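Local coordinates for uncharacterized protein (Bacillus thuringiensis serovar kurstaki, PDB 4XE7) that probably polymerises into actin-like filaments of the bacterial cytoskeleton that, as in other ParM proteins, would segregate plasmid DNA, at residues Thr260-Leu272 with Gly343-Leu355. Residues are numbered along the deposited sequence; the frame is centred on the assembly and turned at random.
Sequences TDLGTNKYIDEIL and GMLKYAEDQKASL
Leu262 lies against the flat amide of Gln351, Leu262 CD2 being 3.4 Å from Gln351 CD, while the amide nitrogen is held by Ser242. Water 1 accepts from Tyr347 OH and donates to Leu262 O, tying the phenol to the loop before the helix. At Thr264 the methyl CG2 sits over one face of the Tyr347 ring, 3.9 Å from its centroid, and Gln351 CG covers the opposite face, so the ring is sandwiched.

Tyr267 is the knob, set among Gly343, Lys346, Tyr347 and Asp350. Tyr347, with CG anti to its own backbone N, presents CB and the CD1 edge to the Tyr267 face, a T-shaped pair with planes at 74°. Tyr267 OH donates to Asp350 OD2 at a short 2.5 Å, meeting the carboxylate on its anti side and 19° out of its plane. One turn on, Glu270 forms a long salt bridge to Lys346, OE1 to NZ 3.6 Å. Ile271 CD1 closes the row 3.7 Å from Gly343 CA, where the absent side chain lets it approach the backbone.

The result is a near-antiparallel helix pair, axes 9.5 Å apart at 159°, with knob-into-hole packing, beside the five-stranded sheet of an actin-like fold.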
loop_
_atom_site.group_PDB
_atom_site.type_symbol
_atom_site.label_atom_id
_atom_site.label_comp_id
_atom_site.label_asym_id
_atom_site.label_seq_id
_atom_site.Cartn_x
_atom_site.Cartn_y
_atom_site.Cartn_z
ATOM N N THR A 260 -5.755 -15.013 -11.149
ATOM C CA THR A 260 -4.881 -15.992 -11.795
ATOM C C THR A 260 -3.453 -15.949 -11.268
ATOM O O THR A 260 -3.098 -15.092 -10.450
ATOM C CB THR A 260 -4.829 -15.791 -13.334
ATOM O OG1 THR A 260 -4.017 -14.651 -13.648
ATOM C CG2 THR A 260 -6.230 -15.603 -13.910
ATOM N N ASP A 261 -2.636 -16.877 -11.757
ATOM C CA ASP A 261 -1.231 -16.952 -11.369
ATOM C C ASP A 261 -0.325 -16.152 -12.315
ATOM O O ASP A 261 0.885 -16.368 -12.338
ATOM C CB ASP A 261 -0.764 -18.414 -11.318
ATOM C CG ASP A 261 -1.471 -19.209 -10.235
ATOM O OD1 ASP A 261 -1.886 -18.592 -9.233
ATOM O OD2 ASP A 261 -1.607 -20.445 -10.378
ATOM N N LEU A 262 -0.904 -15.244 -13.098
ATOM C CA LEU A 262 -0.106 -14.396 -13.983
ATOM C C LEU A 262 0.553 -13.260 -13.182
ATOM O O LEU A 262 -0.089 -12.248 -12.879
ATOM C CB LEU A 262 -0.972 -13.829 -15.119
ATOM C CG LEU A 262 -0.240 -12.981 -16.173
ATOM C CD1 LEU A 262 0.948 -13.727 -16.798
ATOM C CD2 LEU A 262 -1.192 -12.517 -17.282
ATOM N N GLY A 263 1.833 -13.435 -12.849
ATOM C CA GLY A 263 2.565 -12.503 -12.001
ATOM C C GLY A 263 3.783 -11.954 -12.723
ATOM O O GLY A 263 4.107 -12.423 -13.809
ATOM N N THR A 264 4.452 -10.965 -12.138
ATOM C CA THR A 264 5.729 -10.497 -12.698
ATOM C C THR A 264 6.929 -11.379 -12.315
ATOM O O THR A 264 7.982 -11.326 -12.978
ATOM C CB THR A 264 6.057 -9.062 -12.245
ATOM O OG1 THR A 264 6.027 -9.006 -10.810
ATOM C CG2 THR A 264 5.059 -8.061 -12.854
ATOM N N ASN A 265 6.764 -12.175 -11.257
ATOM C CA ASN A 265 7.854 -12.963 -10.684
ATOM C C ASN A 265 8.647 -13.747 -11.724
ATOM O O ASN A 265 9.863 -13.577 -11.850
ATOM C CB ASN A 265 7.321 -13.939 -9.613
ATOM C CG ASN A 265 7.067 -13.263 -8.277
ATOM O OD1 ASN A 265 7.515 -12.137 -8.035
ATOM N ND2 ASN A 265 6.356 -13.958 -7.394
ATOM N N LYS A 266 7.969 -14.599 -12.481
ATOM C CA LYS A 266 8.694 -15.436 -13.433
ATOM C C LYS A 266 9.394 -14.623 -14.532
ATOM O O LYS A 266 10.420 -15.055 -15.043
ATOM C CB LYS A 266 7.750 -16.462 -14.051
ATOM C CG LYS A 266 6.814 -17.074 -13.022
ATOM C CD LYS A 266 6.592 -18.555 -13.254
ATOM C CE LYS A 266 5.902 -19.186 -12.060
ATOM N NZ LYS A 266 5.584 -20.619 -12.307
ATOM N N TYR A 267 8.849 -13.455 -14.888
ATOM C CA TYR A 267 9.436 -12.623 -15.950
ATOM C C TYR A 267 10.700 -11.947 -15.453
ATOM O O TYR A 267 11.706 -11.845 -16.169
ATOM C CB TYR A 267 8.429 -11.574 -16.464
ATOM C CG TYR A 267 7.202 -12.213 -17.077
ATOM C CD1 TYR A 267 7.118 -12.434 -18.456
ATOM C CD2 TYR A 267 6.136 -12.649 -16.268
ATOM C CE1 TYR A 267 5.986 -13.054 -19.012
ATOM C CE2 TYR A 267 5.027 -13.269 -16.804
ATOM C CZ TYR A 267 4.949 -13.463 -18.182
ATOM O OH TYR A 267 3.836 -14.078 -18.712
ATOM N N ILE A 268 10.637 -11.480 -14.217
ATOM C CA ILE A 268 11.785 -10.864 -13.564
ATOM C C ILE A 268 12.901 -11.895 -13.337
ATOM O O ILE A 268 14.080 -11.603 -13.573
ATOM C CB ILE A 268 11.347 -10.196 -12.235
ATOM C CG1 ILE A 268 10.516 -8.941 -12.569
ATOM C CG2 ILE A 268 12.570 -9.905 -11.335
ATOM C CD1 ILE A 268 9.641 -8.396 -11.423
ATOM N N ASP A 269 12.526 -13.111 -12.937
ATOM C CA ASP A 269 13.533 -14.145 -12.707
ATOM C C ASP A 269 14.310 -14.413 -13.974
ATOM O O ASP A 269 15.544 -14.542 -13.939
ATOM C CB ASP A 269 12.913 -15.440 -12.193
ATOM C CG ASP A 269 12.297 -15.275 -10.812
ATOM O OD1 ASP A 269 12.663 -14.300 -10.129
ATOM O OD2 ASP A 269 11.467 -16.111 -10.414
ATOM N N GLU A 270 13.595 -14.473 -15.094
ATOM C CA GLU A 270 14.232 -14.737 -16.377
ATOM C C GLU A 270 15.162 -13.600 -16.763
ATOM O O GLU A 270 16.276 -13.839 -17.265
ATOM C CB GLU A 270 13.183 -14.955 -17.464
ATOM C CG GLU A 270 13.762 -15.352 -18.800
ATOM C CD GLU A 270 12.693 -15.790 -19.785
ATOM O OE1 GLU A 270 11.502 -15.471 -19.560
ATOM O OE2 GLU A 270 13.046 -16.460 -20.778
ATOM N N ILE A 271 14.706 -12.367 -16.540
ATOM C CA ILE A 271 15.553 -11.191 -16.765
ATOM C C ILE A 271 16.827 -11.253 -15.910
ATOM O O ILE A 271 17.933 -11.032 -16.407
ATOM C CB ILE A 271 14.794 -9.877 -16.465
ATOM C CG1 ILE A 271 13.814 -9.568 -17.597
ATOM C CG2 ILE A 271 15.758 -8.696 -16.301
ATOM C CD1 ILE A 271 12.729 -8.596 -17.195
ATOM N N LEU A 272 16.676 -11.548 -14.624
ATOM C CA LEU A 272 17.843 -11.606 -13.735
ATOM C C LEU A 272 18.843 -12.637 -14.226
ATOM O O LEU A 272 20.057 -12.390 -14.210
ATOM C CB LEU A 272 17.407 -11.907 -12.293
ATOM C CG LEU A 272 16.641 -10.684 -11.765
ATOM C CD1 LEU A 272 16.010 -10.963 -10.435
ATOM C CD2 LEU A 272 17.562 -9.482 -11.667
ATOM N N GLY A 343 11.766 -8.861 -21.354
ATOM C CA GLY A 343 10.938 -9.423 -20.306
ATOM C C GLY A 343 9.734 -8.540 -20.020
ATOM O O GLY A 343 8.634 -9.055 -19.814
ATOM N N MET A 344 9.931 -7.217 -20.005
ATOM C CA MET A 344 8.805 -6.287 -19.831
ATOM C C MET A 344 7.714 -6.462 -20.916
ATOM O O MET A 344 6.523 -6.452 -20.630
ATOM C CB MET A 344 9.292 -4.839 -19.850
ATOM C CG MET A 344 10.071 -4.372 -18.639
ATOM S SD MET A 344 10.685 -2.688 -18.894
ATOM C CE MET A 344 11.077 -2.255 -17.197
ATOM N N LEU A 345 8.122 -6.605 -22.172
ATOM C CA LEU A 345 7.146 -6.626 -23.255
ATOM C C LEU A 345 6.514 -8.005 -23.390
ATOM O O LEU A 345 5.349 -8.121 -23.778
ATOM C CB LEU A 345 7.790 -6.191 -24.570
ATOM C CG LEU A 345 8.294 -4.755 -24.555
ATOM C CD1 LEU A 345 9.024 -4.436 -25.855
ATOM C CD2 LEU A 345 7.134 -3.804 -24.347
ATOM N N LYS A 346 7.285 -9.047 -23.077
ATOM C CA LYS A 346 6.737 -10.401 -23.008
ATOM C C LYS A 346 5.619 -10.449 -21.952
ATOM O O LYS A 346 4.520 -10.981 -22.182
ATOM C CB LYS A 346 7.849 -11.399 -22.681
ATOM C CG LYS A 346 7.467 -12.854 -22.810
ATOM C CD LYS A 346 8.679 -13.694 -23.199
ATOM C CE LYS A 346 9.812 -13.555 -22.198
ATOM N NZ LYS A 346 11.130 -13.935 -22.798
ATOM N N TYR A 347 5.897 -9.850 -20.802
ATOM C CA TYR A 347 4.896 -9.734 -19.744
ATOM C C TYR A 347 3.696 -8.887 -20.188
ATOM O O TYR A 347 2.543 -9.244 -19.939
ATOM C CB TYR A 347 5.534 -9.138 -18.480
ATOM C CG TYR A 347 4.519 -8.803 -17.403
ATOM C CD1 TYR A 347 3.982 -9.798 -16.585
ATOM C CD2 TYR A 347 4.111 -7.498 -17.194
ATOM C CE1 TYR A 347 3.062 -9.485 -15.582
ATOM C CE2 TYR A 347 3.190 -7.179 -16.205
ATOM C CZ TYR A 347 2.665 -8.180 -15.404
ATOM O OH TYR A 347 1.741 -7.860 -14.428
ATOM N N ALA A 348 3.973 -7.756 -20.837
ATOM C CA ALA A 348 2.901 -6.883 -21.347
ATOM C C ALA A 348 1.959 -7.607 -22.316
ATOM O O ALA A 348 0.747 -7.471 -22.243
ATOM C CB ALA A 348 3.487 -5.674 -22.026
ATOM N N GLU A 349 2.539 -8.377 -23.221
ATOM C CA GLU A 349 1.783 -9.126 -24.211
ATOM C C GLU A 349 0.917 -10.209 -23.545
ATOM O O GLU A 349 -0.264 -10.389 -23.881
ATOM C CB GLU A 349 2.758 -9.730 -25.238
ATOM C CG GLU A 349 2.089 -10.395 -26.436
ATOM C CD GLU A 349 1.060 -9.501 -27.108
ATOM O OE1 GLU A 349 1.438 -8.418 -27.609
ATOM O OE2 GLU A 349 -0.132 -9.884 -27.137
ATOM N N ASP A 350 1.477 -10.918 -22.577
ATOM C CA ASP A 350 0.690 -11.920 -21.862
ATOM C C ASP A 350 -0.439 -11.279 -21.056
ATOM O O ASP A 350 -1.561 -11.784 -21.023
ATOM C CB ASP A 350 1.589 -12.751 -20.957
ATOM C CG ASP A 350 2.474 -13.690 -21.754
ATOM O OD1 ASP A 350 2.083 -14.015 -22.906
ATOM O OD2 ASP A 350 3.539 -14.098 -21.240
ATOM N N GLN A 351 -0.151 -10.149 -20.423
ATOM C CA GLN A 351 -1.211 -9.409 -19.762
ATOM C C GLN A 351 -2.241 -8.883 -20.758
ATOM O O GLN A 351 -3.437 -8.857 -20.462
ATOM C CB GLN A 351 -0.628 -8.257 -18.945
ATOM C CG GLN A 351 -0.047 -8.729 -17.573
ATOM C CD GLN A 351 -1.154 -9.147 -16.577
ATOM O OE1 GLN A 351 -2.341 -9.081 -16.887
ATOM N NE2 GLN A 351 -0.757 -9.574 -15.391
ATOM N N LYS A 352 -1.775 -8.449 -21.928
ATOM C CA LYS A 352 -2.704 -7.940 -22.944
ATOM C C LYS A 352 -3.780 -8.969 -23.279
ATOM O O LYS A 352 -4.972 -8.671 -23.270
ATOM C CB LYS A 352 -1.958 -7.551 -24.223
ATOM C CG LYS A 352 -2.901 -6.952 -25.277
ATOM C CD LYS A 352 -2.476 -7.278 -26.701
ATOM C CE LYS A 352 -3.359 -6.561 -27.728
ATOM N NZ LYS A 352 -2.762 -5.316 -28.276
ATOM N N ALA A 353 -3.347 -10.189 -23.576
ATOM C CA ALA A 353 -4.265 -11.267 -23.900
ATOM C C ALA A 353 -5.261 -11.506 -22.756
ATOM O O ALA A 353 -6.445 -11.713 -22.989
ATOM C CB ALA A 353 -3.490 -12.548 -24.211
ATOM N N SER A 354 -4.772 -11.458 -21.521
ATOM C CA SER A 354 -5.620 -11.657 -20.346
ATOM C C SER A 354 -6.649 -10.528 -20.152
ATOM O O SER A 354 -7.848 -10.772 -19.906
ATOM C CB SER A 354 -4.731 -11.773 -19.097
ATOM O OG SER A 354 -5.501 -11.659 -17.913
ATOM N N LEU A 355 -6.156 -9.294 -20.240
ATOM C CA LEU A 355 -6.971 -8.100 -20.033
ATOM C C LEU A 355 -8.016 -7.902 -21.123
ATOM O O LEU A 355 -9.137 -7.439 -20.856
ATOM C CB LEU A 355 -6.080 -6.857 -19.964
ATOM C CG LEU A 355 -5.093 -6.844 -18.800
ATOM C CD1 LEU A 355 -4.075 -5.750 -18.980
ATOM C CD2 LEU A 355 -5.851 -6.647 -17.505
HETATM O O HOH W 1 0.932 -9.547 -12.530
#